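Local coordinates for Ets DNA-binding protein pokkuri (Drosophila melanogaster, PDB 1SV0) that represses transcription as a DNA-binding Ets-family regulator that restrains photoreceptor development, opposing pointed and RAS signalling, here represented by its SAM (Pointed) domain, at residues L6-S14 / L69-H77. The protein carries 1 engineered substitution. Residues are numbered along the deposited sequence; the frame is centred on the assembly and turned at random.
Sequences LPSDPRLWS and LQMLIIESH
Pro10 packs its ring against Leu69, Leu72 and Ile73 of helix 62-77. Its CB lies 3.6 Å from Leu69 CD1, and its CG lies 3.7 Å from Leu72 CB. Trp13 extends this tight apolar side. Its indole slides past Leu69 and crosses Leu72 at about a right angle, with CH2 3.9 Å from Leu72 CD2. One indole face rests on Pro10 CA and the other on Leu6 CD2. Trp13 NE1 donates to Pro7 O (2.8 Å), near the ring plane, which helps to hold the ring's rotation. Replacing Trp13 by alanine would probably open a gap between Leu6 and Pro10, beside Leu69 and Leu72, and leave Pro7 O without this donor.

The other end is looser and polar. Arg11 lays NE against Ile73 CG2 (3.6 Å), then bends at chi3 (-81°), bringing NH2 into a salt bridge with Asp9 OD1 (2.9 Å). Ser76 OG is 3.3 Å from Asp9 OD1 and donates to Ile73 O, one turn back. His77, at the exposed margin, brings NE2 within 3.0 Å of Arg11 NH2.

Phe21 of helix 15-28 adds to the apolar side, while Cys47 touches Pro10, Leu69, Ile73 and Arg11. The contact packs the loop and 3-10 turn before helix 15-28 against the long C-terminal helix of the SAM/Pointed domain, a helical bundle.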
loop_
_atom_site.group_PDB
_atom_site.type_symbol
_atom_site.label_atom_id
_atom_site.label_comp_id
_atom_site.label_asym_id
_atom_site.label_seq_id
_atom_site.Cartn_x
_atom_site.Cartn_y
_atom_site.Cartn_z
ATOM N N LEU A 6 20.189 -4.408 5.184
ATOM C CA LEU A 6 19.291 -5.515 5.507
ATOM C C LEU A 6 19.604 -6.766 4.699
ATOM O O LEU A 6 19.793 -6.693 3.488
ATOM C CB LEU A 6 17.839 -5.114 5.235
ATOM C CG LEU A 6 16.989 -4.540 6.375
ATOM C CD1 LEU A 6 17.736 -3.433 7.094
ATOM C CD2 LEU A 6 15.676 -4.027 5.797
ATOM N N PRO A 7 19.666 -7.935 5.360
ATOM C CA PRO A 7 19.956 -9.157 4.605
ATOM C C PRO A 7 18.817 -9.450 3.633
ATOM O O PRO A 7 17.665 -9.080 3.885
ATOM C CB PRO A 7 20.107 -10.217 5.697
ATOM C CG PRO A 7 19.295 -9.697 6.809
ATOM C CD PRO A 7 19.580 -8.217 6.801
ATOM N N SER A 8 19.148 -10.101 2.520
ATOM C CA SER A 8 18.179 -10.423 1.479
ATOM C C SER A 8 16.983 -11.242 1.951
ATOM O O SER A 8 15.847 -10.980 1.555
ATOM C CB SER A 8 18.873 -11.167 0.336
ATOM O OG SER A 8 19.358 -12.422 0.777
ATOM N N ASP A 9 17.236 -12.246 2.782
ATOM C CA ASP A 9 16.161 -13.090 3.284
ATOM C C ASP A 9 15.608 -12.516 4.582
ATOM O O ASP A 9 16.250 -12.599 5.628
ATOM C CB ASP A 9 16.673 -14.516 3.506
ATOM C CG ASP A 9 15.593 -15.446 4.009
ATOM O OD1 ASP A 9 14.491 -15.448 3.425
ATOM O OD2 ASP A 9 15.844 -16.180 4.986
ATOM N N PRO A 10 14.400 -11.928 4.529
ATOM C CA PRO A 10 13.742 -11.327 5.696
ATOM C C PRO A 10 13.681 -12.259 6.907
ATOM O O PRO A 10 13.715 -11.812 8.056
ATOM C CB PRO A 10 12.347 -10.990 5.174
ATOM C CG PRO A 10 12.568 -10.767 3.709
ATOM C CD PRO A 10 13.521 -11.870 3.347
ATOM N N ARG A 11 13.581 -13.558 6.648
ATOM C CA ARG A 11 13.509 -14.533 7.725
ATOM C C ARG A 11 14.747 -14.496 8.614
ATOM O O ARG A 11 14.742 -15.044 9.714
ATOM C CB ARG A 11 13.317 -15.935 7.146
ATOM C CG ARG A 11 11.926 -16.176 6.586
ATOM C CD ARG A 11 11.839 -17.524 5.895
ATOM N NE ARG A 11 12.384 -17.482 4.541
ATOM C CZ ARG A 11 13.320 -18.308 4.085
ATOM N NH1 ARG A 11 13.825 -19.242 4.881
ATOM N NH2 ARG A 11 13.741 -18.207 2.829
ATOM N N LEU A 12 15.802 -13.839 8.144
ATOM C CA LEU A 12 17.037 -13.743 8.914
ATOM C C LEU A 12 17.198 -12.379 9.590
ATOM O O LEU A 12 18.204 -12.121 10.246
ATOM C CB LEU A 12 18.240 -14.011 8.007
ATOM C CG LEU A 12 18.228 -15.347 7.256
ATOM C CD1 LEU A 12 19.500 -15.489 6.443
ATOM C CD2 LEU A 12 18.102 -16.499 8.241
ATOM N N TRP A 13 16.205 -11.513 9.442
ATOM C CA TRP A 13 16.281 -10.183 10.039
ATOM C C TRP A 13 16.294 -10.168 11.555
ATOM O O TRP A 13 15.617 -10.962 12.205
ATOM C CB TRP A 13 15.117 -9.301 9.563
ATOM C CG TRP A 13 15.198 -8.909 8.128
ATOM C CD1 TRP A 13 16.281 -9.032 7.304
ATOM C CD2 TRP A 13 14.169 -8.285 7.350
ATOM N NE1 TRP A 13 15.990 -8.524 6.060
ATOM C CE2 TRP A 13 14.701 -8.056 6.063
ATOM C CE3 TRP A 13 12.848 -7.896 7.618
ATOM C CZ2 TRP A 13 13.960 -7.452 5.043
ATOM C CZ3 TRP A 13 12.107 -7.294 6.595
ATOM C CH2 TRP A 13 12.669 -7.079 5.328
ATOM N N SER A 14 17.071 -9.247 12.112
ATOM C CA SER A 14 17.145 -9.069 13.558
ATOM C C SER A 14 15.928 -8.207 13.901
ATOM O O SER A 14 15.195 -7.795 13.000
ATOM C CB SER A 14 18.422 -8.311 13.926
ATOM O OG SER A 14 18.399 -6.999 13.374
ATOM N N LEU A 69 6.317 -8.065 2.154
ATOM C CA LEU A 69 7.216 -8.950 2.882
ATOM C C LEU A 69 7.279 -10.321 2.210
ATOM O O LEU A 69 8.363 -10.839 1.960
ATOM C CB LEU A 69 6.755 -9.090 4.335
ATOM C CG LEU A 69 7.589 -9.973 5.264
ATOM C CD1 LEU A 69 9.031 -9.481 5.262
ATOM C CD2 LEU A 69 6.999 -9.940 6.692
ATOM N N GLN A 70 6.119 -10.905 1.923
ATOM C CA GLN A 70 6.069 -12.215 1.267
ATOM C C GLN A 70 6.868 -12.158 -0.042
ATOM O O GLN A 70 7.605 -13.088 -0.378
ATOM C CB GLN A 70 4.621 -12.603 0.958
ATOM C CG GLN A 70 3.873 -13.441 2.006
ATOM C CD GLN A 70 4.549 -13.526 3.367
ATOM O OE1 GLN A 70 5.279 -14.476 3.649
ATOM N NE2 GLN A 70 4.303 -12.533 4.217
ATOM N N MET A 71 6.721 -11.063 -0.779
ATOM C CA MET A 71 7.440 -10.908 -2.042
ATOM C C MET A 71 8.947 -10.862 -1.851
ATOM O O MET A 71 9.690 -11.416 -2.661
ATOM C CB MET A 71 6.972 -9.656 -2.776
ATOM C CG MET A 71 5.588 -9.807 -3.370
ATOM S SD MET A 71 5.493 -11.351 -4.300
ATOM C CE MET A 71 6.235 -10.844 -5.878
ATOM N N LEU A 72 9.398 -10.207 -0.784
ATOM C CA LEU A 72 10.824 -10.119 -0.496
ATOM C C LEU A 72 11.391 -11.511 -0.238
ATOM O O LEU A 72 12.538 -11.798 -0.590
ATOM C CB LEU A 72 11.071 -9.220 0.722
ATOM C CG LEU A 72 11.160 -7.701 0.478
ATOM C CD1 LEU A 72 10.116 -7.258 -0.524
ATOM C CD2 LEU A 72 10.988 -6.961 1.795
ATOM N N ILE A 73 10.588 -12.373 0.382
ATOM C CA ILE A 73 11.024 -13.739 0.662
ATOM C C ILE A 73 11.146 -14.496 -0.656
ATOM O O ILE A 73 12.185 -15.090 -0.944
ATOM C CB ILE A 73 10.035 -14.472 1.578
ATOM C CG1 ILE A 73 9.868 -13.688 2.885
ATOM C CG2 ILE A 73 10.551 -15.876 1.876
ATOM C CD1 ILE A 73 8.833 -14.268 3.838
ATOM N N ILE A 74 10.085 -14.467 -1.456
ATOM C CA ILE A 74 10.089 -15.127 -2.762
ATOM C C ILE A 74 11.375 -14.698 -3.460
ATOM O O ILE A 74 12.145 -15.523 -3.945
ATOM C CB ILE A 74 8.905 -14.658 -3.648
ATOM C CG1 ILE A 74 7.571 -14.872 -2.924
ATOM C CG2 ILE A 74 8.927 -15.391 -4.971
ATOM C CD1 ILE A 74 7.245 -16.304 -2.621
ATOM N N GLU A 75 11.594 -13.386 -3.476
ATOM C CA GLU A 75 12.758 -12.780 -4.109
ATOM C C GLU A 75 14.104 -13.246 -3.584
ATOM O O GLU A 75 15.030 -13.447 -4.367
ATOM C CB GLU A 75 12.678 -11.257 -3.994
ATOM C CG GLU A 75 12.566 -10.567 -5.330
ATOM C CD GLU A 75 11.549 -11.240 -6.227
ATOM O OE1 GLU A 75 10.377 -11.373 -5.805
ATOM O OE2 GLU A 75 11.920 -11.641 -7.352
ATOM N N SER A 76 14.224 -13.412 -2.271
ATOM C CA SER A 76 15.488 -13.848 -1.689
ATOM C C SER A 76 15.952 -15.138 -2.364
ATOM O O SER A 76 17.134 -15.475 -2.327
ATOM C CB SER A 76 15.342 -14.071 -0.182
ATOM O OG SER A 76 14.549 -15.210 0.102
ATOM N N HIS A 77 15.012 -15.848 -2.982
ATOM C CA HIS A 77 15.316 -17.091 -3.684
ATOM C C HIS A 77 15.419 -16.865 -5.193
ATOM O O HIS A 77 16.463 -17.116 -5.797
ATOM C CB HIS A 77 14.240 -18.146 -3.399
ATOM C CG HIS A 77 14.308 -18.719 -2.018
ATOM N ND1 HIS A 77 15.362 -19.499 -1.587
ATOM C CD2 HIS A 77 13.463 -18.616 -0.965
ATOM C CE1 HIS A 77 15.162 -19.849 -0.330
ATOM N NE2 HIS A 77 14.017 -19.326 0.073
#